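Local coordinates for Pre-mRNA-splicing factor SAD1 (Saccharomyces cerevisiae, PDB 4MSX), which is a catalytically inactive deubiquitinase that promotes assembly of newly made U4 snRNA into the U4/U6 snRNP and is required for pre-mRNA splicing, at residues F366-L371 with L404-V409. Numbering follows the deposited sequence.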
ATOM      1  N   PHE A 366      -8.367  -9.047  30.600  1.00 44.71           N
ATOM      2  CA  PHE A 366      -7.647  -8.631  29.385  1.00 45.68           C
ATOM      3  C   PHE A 366      -7.490  -7.137  29.444  1.00 37.96           C
ATOM      4  O   PHE A 366      -8.462  -6.450  29.767  1.00 38.85           O
ATOM      5  CB  PHE A 366      -8.477  -8.947  28.153  1.00 43.98           C
ATOM      6  CG  PHE A 366      -8.505 -10.396  27.803  1.00 46.41           C
ATOM      7  CD1 PHE A 366      -9.416 -11.244  28.409  1.00 53.13           C
ATOM      8  CD2 PHE A 366      -7.625 -10.902  26.868  1.00 48.66           C
ATOM      9  CE1 PHE A 366      -9.444 -12.583  28.089  1.00 50.57           C
ATOM     10  CE2 PHE A 366      -7.645 -12.242  26.531  1.00 54.81           C
ATOM     11  CZ  PHE A 366      -8.557 -13.083  27.142  1.00 49.43           C
ATOM     12  N   GLU A 367      -6.312  -6.621  29.127  1.00 35.25           N
ATOM     13  CA  GLU A 367      -6.122  -5.191  29.167  1.00 34.64           C
ATOM     14  C   GLU A 367      -5.195  -4.743  28.038  1.00 33.08           C
ATOM     15  O   GLU A 367      -4.160  -5.364  27.836  1.00 35.63           O
ATOM     16  CB  GLU A 367      -5.469  -4.797  30.497  1.00 39.23           C
ATOM     17  CG  GLU A 367      -5.375  -3.283  30.700  1.00 50.97           C
ATOM     18  CD  GLU A 367      -4.675  -2.899  32.017  1.00 75.54           C
ATOM     19  OE1 GLU A 367      -4.337  -3.812  32.818  1.00 61.31           O
ATOM     20  OE2 GLU A 367      -4.456  -1.682  32.244  1.00 63.14           O
ATOM     21  N   LEU A 368      -5.536  -3.667  27.344  1.00 32.18           N
ATOM     22  CA  LEU A 368      -4.583  -3.088  26.380  1.00 33.38           C
ATOM     23  C   LEU A 368      -3.586  -2.248  27.151  1.00 37.68           C
ATOM     24  O   LEU A 368      -3.925  -1.162  27.584  1.00 43.03           O
ATOM     25  CB  LEU A 368      -5.326  -2.246  25.329  1.00 31.01           C
ATOM     26  CG  LEU A 368      -6.165  -3.160  24.436  1.00 40.06           C
ATOM     27  CD1 LEU A 368      -7.113  -2.369  23.552  1.00 38.74           C
ATOM     28  CD2 LEU A 368      -5.239  -4.070  23.608  1.00 45.89           C
ATOM     29  N   THR A 369      -2.379  -2.748  27.385  1.00 31.21           N
ATOM     30  CA  THR A 369      -1.437  -1.968  28.196  1.00 39.01           C
ATOM     31  C   THR A 369      -0.504  -1.088  27.361  1.00 46.12           C
ATOM     32  O   THR A 369       0.218  -0.273  27.914  1.00 34.80           O
ATOM     33  CB  THR A 369      -0.555  -2.853  29.037  1.00 40.09           C
ATOM     34  OG1 THR A 369       0.055  -3.842  28.181  1.00 41.53           O
ATOM     35  CG2 THR A 369      -1.382  -3.543  30.136  1.00 40.58           C
ATOM     36  N   ARG A 370      -0.451  -1.278  26.043  1.00 36.24           N
ATOM     37  CA  ARG A 370       0.175  -0.247  25.205  1.00 34.75           C
ATOM     38  C   ARG A 370      -0.766   0.079  24.076  1.00 39.59           C
ATOM     39  O   ARG A 370      -1.140  -0.790  23.264  1.00 36.11           O
ATOM     40  CB  ARG A 370       1.550  -0.647  24.679  1.00 36.22           C
ATOM     41  CG  ARG A 370       2.237   0.529  23.855  1.00 34.18           C
ATOM     42  CD  ARG A 370       3.630   0.146  23.374  1.00 39.98           C
ATOM     43  NE  ARG A 370       4.376   1.365  23.041  1.00 40.19           N
ATOM     44  CZ  ARG A 370       4.456   1.917  21.840  1.00 49.10           C
ATOM     45  NH1 ARG A 370       3.884   1.324  20.781  1.00 35.98           N
ATOM     46  NH2 ARG A 370       5.150   3.058  21.694  1.00 37.22           N
ATOM     47  N   LEU A 371      -1.183   1.323  24.043  1.00 31.19           N
ATOM     48  CA  LEU A 371      -2.090   1.780  23.015  1.00 32.33           C
ATOM     49  C   LEU A 371      -1.247   2.576  22.023  1.00 43.44           C
ATOM     50  O   LEU A 371      -0.700   3.604  22.367  1.00 34.97           O
ATOM     51  CB  LEU A 371      -3.214   2.627  23.610  1.00 37.30           C
ATOM     52  CG  LEU A 371      -4.325   1.805  24.281  1.00 40.82           C
ATOM     53  CD1 LEU A 371      -5.281   2.697  25.029  1.00 42.47           C
ATOM     54  CD2 LEU A 371      -5.072   0.999  23.248  1.00 35.20           C
ATOM     55  N   LEU A 404     -13.945   6.560  18.702  1.00 32.28           N
ATOM     56  CA  LEU A 404     -13.970   5.420  19.562  1.00 35.12           C
ATOM     57  C   LEU A 404     -13.164   5.831  20.787  1.00 38.84           C
ATOM     58  O   LEU A 404     -12.230   6.587  20.675  1.00 36.71           O
ATOM     59  CB  LEU A 404     -13.313   4.252  18.749  1.00 38.36           C
ATOM     60  CG  LEU A 404     -12.924   2.923  19.342  1.00 49.04           C
ATOM     61  CD1 LEU A 404     -12.582   1.905  18.237  1.00 36.48           C
ATOM     62  CD2 LEU A 404     -11.734   3.138  20.239  1.00 52.62           C
ATOM     63  N   GLU A 405     -13.509   5.342  21.970  1.00 38.86           N
ATOM     64  CA  GLU A 405     -12.675   5.648  23.118  1.00 39.78           C
ATOM     65  C   GLU A 405     -12.335   4.360  23.836  1.00 36.89           C
ATOM     66  O   GLU A 405     -13.194   3.524  24.004  1.00 40.64           O
ATOM     67  CB  GLU A 405     -13.457   6.598  24.065  1.00 49.58           C
ATOM     68  CG  GLU A 405     -12.599   7.167  25.168  1.00 59.78           C
ATOM     69  CD  GLU A 405     -13.296   8.280  25.970  1.00 70.87           C
ATOM     70  OE1 GLU A 405     -14.466   8.091  26.389  1.00 63.61           O
ATOM     71  OE2 GLU A 405     -12.658   9.336  26.169  1.00 75.73           O
ATOM     72  N   ILE A 406     -11.083   4.188  24.253  1.00 40.58           N
ATOM     73  CA  ILE A 406     -10.702   2.996  25.019  1.00 42.96           C
ATOM     74  C   ILE A 406     -10.044   3.455  26.320  1.00 45.33           C
ATOM     75  O   ILE A 406      -8.962   4.030  26.291  1.00 43.50           O
ATOM     76  CB  ILE A 406      -9.667   2.110  24.257  1.00 45.75           C
ATOM     77  CG1 ILE A 406     -10.260   1.592  22.960  1.00 45.50           C
ATOM     78  CG2 ILE A 406      -9.205   0.947  25.146  1.00 42.53           C
ATOM     79  CD1 ILE A 406      -9.207   1.009  21.970  1.00 46.07           C
ATOM     80  N   LEU A 407     -10.702   3.200  27.446  1.00 52.50           N
ATOM     81  CA  LEU A 407     -10.233   3.703  28.746  1.00 66.11           C
ATOM     82  C   LEU A 407      -9.620   5.121  28.645  1.00 54.79           C
ATOM     83  O   LEU A 407      -8.428   5.351  28.912  1.00 54.11           O
ATOM     84  CB  LEU A 407      -9.250   2.716  29.373  1.00 70.37           C
ATOM     85  CG  LEU A 407      -9.898   1.360  29.689  1.00 60.12           C
ATOM     86  CD1 LEU A 407      -8.874   0.420  30.300  1.00 63.34           C
ATOM     87  CD2 LEU A 407     -11.147   1.515  30.599  1.00 71.26           C
ATOM     88  N   HIS A 408     -10.460   6.043  28.201  1.00 47.05           N
ATOM     89  CA  HIS A 408     -10.132   7.475  28.117  1.00 53.61           C
ATOM     90  C   HIS A 408      -9.186   7.891  27.005  1.00 58.44           C
ATOM     91  O   HIS A 408      -8.933   9.088  26.845  1.00 47.40           O
ATOM     92  CB  HIS A 408      -9.666   7.987  29.480  1.00 58.42           C
ATOM     93  CG  HIS A 408     -10.708   7.791  30.538  1.00 73.37           C
ATOM     94  ND1 HIS A 408     -10.420   7.346  31.811  1.00 76.89           N
ATOM     95  CD2 HIS A 408     -12.056   7.934  30.483  1.00 67.99           C
ATOM     96  CE1 HIS A 408     -11.543   7.241  32.499  1.00 86.70           C
ATOM     97  NE2 HIS A 408     -12.551   7.586  31.715  1.00 77.10           N
ATOM     98  N   VAL A 409      -8.698   6.939  26.204  1.00 44.14           N
ATOM     99  CA  VAL A 409      -7.852   7.320  25.062  1.00 42.70           C
ATOM    100  C   VAL A 409      -8.761   7.384  23.850  1.00 41.78           C
ATOM    101  O   VAL A 409      -9.479   6.432  23.578  1.00 38.54           O
ATOM    102  CB  VAL A 409      -6.738   6.305  24.863  1.00 47.57           C
ATOM    103  CG1 VAL A 409      -5.881   6.663  23.638  1.00 46.65           C
ATOM    104  CG2 VAL A 409      -5.885   6.218  26.140  1.00 46.18           C
TER
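Leu371, Leu368, Ile406 and Val409 meet where the type I' turn of a beta hairpin in the ubiquitin-specific-protease fold packs against the end of strand 365-370. The side chains meet through apolar groups alone, and no hydrogen bond crosses. CD1 of Leu371 does most of the touching: it comes within 3.7 Å of Val409 CG2 and 4.3 Å of Ile406 CG2, and lies 4.1 Å from the carbonyl O of Ile406, resting on the residues that begin and end the turn. The Leu371 and Val409 side chains point in opposing senses and overlap alongside each other. With CG1 of Val409 anti to the backbone N (chi1 178°), CG2 is the nearer arm, and Leu371 CD1 lies 3.9 Å from Val409 CB. Deeper in, Leu368 CD1 reaches the same Ile406 methyl, CG2, at 4.2 Å.

The turn is fixed by paired backbone bonds between Ile406 and Val409. A classic beta bulge sets Thr369 and Arg370 opposite Lys295, just ahead of Leu371. Helix 352-355 lines the buried side, Phe354 touching Leu368 and Thr355 touching Ile406. The contact joins the three-stranded sheet of strand 365-370 to the mixed one of 403-406 and 409-421, and Leu371 O accepts a hydrogen bond from Lys480 NZ.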